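Local coordinates for tail spike protein (Acinetobacter phage vB_AbaP_AS12, PDB 6EU4) that forms the trimeric tailspike of a phage of Acinetobacter baumannii and probably recognises and degrades the capsular polysaccharide of its host, at residues A96-P101 against G123-S128; G116-L121 against T138-G143. One frame throughout, in Å; residues are numbered along the deposited sequence. Where two conformers were deposited one is given.

Contact 1 of 2, residues A96-P101 against G123-S128; sequences AKLNTP and GLYHTS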
# COMPACT_ATOMS: atom_id res chain seq x y z
N ALA A 96 -36.85 -25.79 5.95
CA ALA A 96 -36.92 -24.36 6.23
C ALA A 96 -38.06 -23.75 5.43
O ALA A 96 -38.53 -24.31 4.44
CB ALA A 96 -35.61 -23.66 5.85
N LYS A 97 -38.50 -22.58 5.86
CA LYS A 97 -39.45 -21.78 5.09
C LYS A 97 -38.83 -20.43 4.77
O LYS A 97 -38.09 -19.86 5.57
CB LYS A 97 -40.79 -21.61 5.83
CG LYS A 97 -41.55 -22.92 6.00
CD LYS A 97 -42.98 -22.71 6.48
CE LYS A 97 -43.64 -24.04 6.81
NZ LYS A 97 -45.05 -23.85 7.23
N LEU A 98 -39.14 -19.92 3.58
CA LEU A 98 -38.66 -18.63 3.13
C LEU A 98 -39.61 -17.51 3.51
O LEU A 98 -40.82 -17.62 3.31
CB LEU A 98 -38.52 -18.64 1.61
CG LEU A 98 -37.44 -19.52 1.01
CD1 LEU A 98 -37.71 -19.72 -0.46
CD2 LEU A 98 -36.11 -18.87 1.21
N ASN A 99 -39.04 -16.42 4.00
CA ASN A 99 -39.76 -15.15 4.21
C ASN A 99 -41.06 -15.38 4.99
O ASN A 99 -42.13 -14.88 4.64
CB ASN A 99 -40.03 -14.47 2.87
CG ASN A 99 -38.78 -14.42 1.98
OD1 ASN A 99 -37.71 -14.02 2.43
ND2 ASN A 99 -38.92 -14.85 0.73
N THR A 100 -40.95 -16.14 6.08
CA THR A 100 -42.10 -16.57 6.89
C THR A 100 -41.71 -16.33 8.34
O THR A 100 -41.18 -17.22 9.02
CB THR A 100 -42.45 -18.03 6.63
OG1 THR A 100 -42.70 -18.22 5.23
CG2 THR A 100 -43.71 -18.45 7.43
N PRO A 101 -41.93 -15.11 8.85
CA PRO A 101 -41.38 -14.75 10.17
C PRO A 101 -41.91 -15.58 11.31
O PRO A 101 -41.26 -15.65 12.36
CB PRO A 101 -41.79 -13.28 10.32
CG PRO A 101 -41.86 -12.78 8.90
CD PRO A 101 -42.41 -13.93 8.11
N GLY A 123 -33.55 -16.53 0.46
CA GLY A 123 -34.46 -15.57 1.04
C GLY A 123 -34.08 -15.40 2.49
O GLY A 123 -32.96 -15.75 2.88
N LEU A 124 -35.00 -14.87 3.28
CA LEU A 124 -34.77 -14.68 4.70
C LEU A 124 -35.33 -15.86 5.48
O LEU A 124 -36.48 -16.28 5.27
CB LEU A 124 -35.40 -13.39 5.21
CG LEU A 124 -34.84 -12.14 4.54
CD1 LEU A 124 -35.70 -10.93 4.93
CD2 LEU A 124 -33.36 -11.95 4.88
N TYR A 125 -34.51 -16.40 6.36
CA TYR A 125 -34.89 -17.49 7.24
C TYR A 125 -34.83 -16.97 8.67
O TYR A 125 -33.87 -16.30 9.04
CB TYR A 125 -33.96 -18.67 7.07
CG TYR A 125 -33.75 -19.12 5.65
CD1 TYR A 125 -34.59 -20.05 5.05
CD2 TYR A 125 -32.70 -18.61 4.90
CE1 TYR A 125 -34.38 -20.47 3.74
CE2 TYR A 125 -32.48 -19.02 3.59
CZ TYR A 125 -33.30 -19.94 3.02
OH TYR A 125 -33.07 -20.33 1.72
N HIS A 126 -35.86 -17.28 9.46
CA HIS A 126 -35.92 -16.84 10.85
C HIS A 126 -35.50 -17.96 11.79
O HIS A 126 -35.82 -19.13 11.55
CB HIS A 126 -37.33 -16.36 11.20
CG HIS A 126 -37.69 -15.09 10.50
ND1 HIS A 126 -37.94 -15.04 9.14
CD2 HIS A 126 -37.79 -13.82 10.95
CE1 HIS A 126 -38.20 -13.79 8.80
NE2 HIS A 126 -38.11 -13.03 9.88
N THR A 127 -34.75 -17.61 12.83
CA THR A 127 -34.15 -18.59 13.72
C THR A 127 -34.35 -18.18 15.17
O THR A 127 -34.24 -17.00 15.51
CB THR A 127 -32.66 -18.73 13.45
OG1 THR A 127 -32.06 -17.43 13.57
CG2 THR A 127 -32.43 -19.31 12.07
N SER A 128 -34.61 -19.16 16.03
CA SER A 128 -34.75 -18.90 17.46
C SER A 128 -33.49 -19.23 18.25
O SER A 128 -33.43 -18.90 19.45
CB SER A 128 -35.91 -19.71 18.03
OG SER A 128 -35.54 -21.07 18.13
O HOH W 1 -38.08 -19.20 8.76
O HOH W 2 -38.44 -16.97 7.14
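Between loop 96-101 and strand 124-127 the backbones come within 5.0 Å at the CA atoms of Asn99 and Leu124, and that pair carries both direct hydrogen bonds. Asn99 N gives its hydrogen to Leu124 O at 2.9 Å, in the carbonyl plane. In return Leu124 N donates to Asn99 OD1 at 3.0 Å, an almost straight bond (170° at the hydrogen) whose donor is tilted from the amide's carbonyl plane. With CG beside its own backbone N (chi1 -48°), the Asn99 side chain turns its oxygen back to the strand, so one residue grips both polar backbone atoms of Leu124.

Pro101 lies over one face of the His126 imidazole: its CA stands 3.5 Å from the ring centroid and only 5° off the normal, a CH-pi contact. At the ring's edge, in plane, a water sits 2.8 Å from His126 ND1 and also joins Thr100 N to Leu124 O. Nearer the start of the loop, Leu98 CD2 packs 3.5 Å from Tyr125 CE1, while Ala96 CB approaches CD1 of the same ring. The Tyr125 hydroxyl is hydrogen-bonded to Glu92 and to Asn122 N.

Strand 124-127 pairs in parallel with 148-151, so these bonds and the water fasten an irregular loop to an early strand of a fold consistent with the right-handed parallel beta-helix common among phage tailspikes.

Contact 2 of 2, residues G116-L121 against T138-G143; sequences GCKVRL and TIEGTG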
# COMPACT_ATOMS: atom_id res chain seq x y z
N GLY A 116 -22.22 -31.13 4.49
CA GLY A 116 -21.18 -31.27 3.49
C GLY A 116 -21.55 -30.76 2.12
O GLY A 116 -20.69 -30.76 1.22
N CYS A 117 -22.80 -30.33 1.91
CA CYS A 117 -23.19 -29.71 0.65
C CYS A 117 -22.81 -28.23 0.64
O CYS A 117 -22.69 -27.59 1.69
CB CYS A 117 -24.70 -29.83 0.43
SG CYS A 117 -25.34 -31.51 0.59
N LYS A 118 -22.64 -27.69 -0.56
CA LYS A 118 -22.75 -26.25 -0.75
C LYS A 118 -24.16 -25.83 -0.38
O LYS A 118 -25.13 -26.50 -0.74
CB LYS A 118 -22.44 -25.87 -2.20
CG LYS A 118 -22.57 -24.38 -2.48
CD LYS A 118 -22.19 -24.02 -3.91
CE LYS A 118 -22.31 -22.52 -4.13
NZ LYS A 118 -21.90 -22.14 -5.51
N VAL A 119 -24.28 -24.75 0.37
CA VAL A 119 -25.57 -24.27 0.87
C VAL A 119 -25.91 -22.98 0.16
O VAL A 119 -25.16 -22.00 0.24
CB VAL A 119 -25.54 -24.04 2.39
CG1 VAL A 119 -26.87 -23.45 2.85
CG2 VAL A 119 -25.29 -25.34 3.11
N ARG A 120 -27.07 -22.96 -0.51
CA ARG A 120 -27.60 -21.77 -1.14
C ARG A 120 -28.69 -21.16 -0.27
O ARG A 120 -29.62 -21.85 0.17
CB ARG A 120 -28.15 -22.09 -2.53
CG ARG A 120 -27.04 -22.35 -3.56
CD ARG A 120 -26.44 -21.04 -4.11
NE ARG A 120 -27.37 -20.46 -5.07
CZ ARG A 120 -28.14 -19.40 -4.85
NH1 ARG A 120 -28.07 -18.72 -3.69
NH2 ARG A 120 -28.99 -19.00 -5.80
N LEU A 121 -28.60 -19.85 -0.04
CA LEU A 121 -29.61 -19.10 0.69
C LEU A 121 -30.45 -18.31 -0.30
O LEU A 121 -29.92 -17.53 -1.09
CB LEU A 121 -28.95 -18.17 1.71
CG LEU A 121 -28.03 -18.88 2.72
CD1 LEU A 121 -27.43 -17.87 3.72
CD2 LEU A 121 -28.73 -20.02 3.46
N THR A 138 -19.17 -23.96 2.31
CA THR A 138 -19.46 -22.88 1.38
C THR A 138 -20.95 -22.56 1.50
O THR A 138 -21.79 -23.45 1.36
CB THR A 138 -19.07 -23.25 -0.05
OG1 THR A 138 -17.64 -23.37 -0.13
CG2 THR A 138 -19.51 -22.17 -1.05
N ILE A 139 -21.25 -21.28 1.77
CA ILE A 139 -22.61 -20.77 1.92
C ILE A 139 -22.72 -19.56 1.00
O ILE A 139 -21.91 -18.63 1.11
CB ILE A 139 -22.93 -20.37 3.37
CG1 ILE A 139 -22.61 -21.50 4.35
CG2 ILE A 139 -24.38 -19.92 3.47
CD1 ILE A 139 -22.68 -21.07 5.80
N GLU A 140 -23.69 -19.57 0.09
CA GLU A 140 -23.81 -18.53 -0.93
C GLU A 140 -25.26 -18.05 -1.02
O GLU A 140 -26.16 -18.84 -1.35
CB GLU A 140 -23.35 -19.06 -2.30
CG GLU A 140 -23.48 -18.04 -3.45
CD GLU A 140 -23.18 -18.64 -4.82
OE1 GLU A 140 -22.54 -19.71 -4.88
OE2 GLU A 140 -23.58 -18.04 -5.84
N GLY A 141 -25.49 -16.77 -0.73
CA GLY A 141 -26.72 -16.10 -1.09
C GLY A 141 -26.50 -15.25 -2.34
O GLY A 141 -25.40 -15.18 -2.89
N THR A 142 -27.58 -14.60 -2.80
CA THR A 142 -27.45 -13.71 -3.96
C THR A 142 -27.29 -12.24 -3.58
O THR A 142 -27.14 -11.40 -4.48
CB THR A 142 -28.65 -13.85 -4.90
OG1 THR A 142 -29.86 -13.54 -4.19
CG2 THR A 142 -28.72 -15.24 -5.50
N GLY A 143 -27.30 -11.92 -2.30
CA GLY A 143 -27.11 -10.55 -1.88
C GLY A 143 -27.67 -10.32 -0.49
O GLY A 143 -28.54 -11.06 -0.00
O HOH W 3 -20.14 -26.65 1.90
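The Arg120 guanidinium meets Glu140 O at its edge, the oxygen lying 7° out of its plane and 3.0 Å from NH1. Thr142 CG2 comes to the same group obliquely, 3.8 Å from NH2. The guanidinium and the Glu140 carboxylate planes are 22° apart, yet Arg120 NE and Glu140 OE2 interact through charge alone, since that oxygen lies well out of the guanidinium plane. Bends at chi2 and chi3 curl the arginine back over the neighbouring strand, bringing NH1 to a backbone carbonyl. There it joins the strand bond from Leu121 N, so Glu140 O accepts two donors, from opposite faces of its plane.

Lys118 runs out extended, with CG anti to the backbone N, and its NZ forms a salt bridge to Glu140 OE1 at 2.6 Å. That approach is short and comes in beside CE, so its exact geometry carries little weight. Lys118 methylenes pass the Thr138 methyl, CG to CG2 at 4.0 Å. The same NZ also bridges to Glu140 of the third subunit, and Glu140 OE2 to Lys118 of the second subunit; these charges probably stabilise one another at the trimer interface. Thr138 OG1 is hydrogen-bonded to Thr142 O of the third subunit.

On the face bearing Val119, Ile139 and Leu121 the contact is apolar: Leu121 CD1 meets Ile139 CG2 at 3.7 Å, and helix 106-113 packs against Val119 and Ile139. Backbone bonds Val119 N to Thr138 O and Glu140 N to Val119 O, the latter 2.8 Å long, set a parallel register, and the strand axes lie 4.6 Å apart at 21°. Parallel pairing in register, repeated from 88-89 through 118-121 and 138-141 to 192-194, suits neighbouring rungs of a parallel beta-helix, its charged face turned to the other subunits.

In the fold
Following the chain from the N terminus, loop 96-101 comes first, then helix 106-113, then strand 118-121, which leads directly into strand 124-127, and finally strand 138-141. Contact 1 closes the loop that carries the helix and strand 118-121; contact 2 closes the next, shorter one, which contains strands 124-127 and 131-133. Because their segments alternate, the two closures cross rather than nest, and the centres of the two contacts lie about 15 Å apart. They touch by packing, with Tyr125 OH 4.1 Å from Arg120 O. Contact 1 ties the loop after strand 88-89 to strand 124-127, whereas contact 2 joins successive turns of the probable beta-helix beside the trimer interface; no other subunit touches the segments of contact 1.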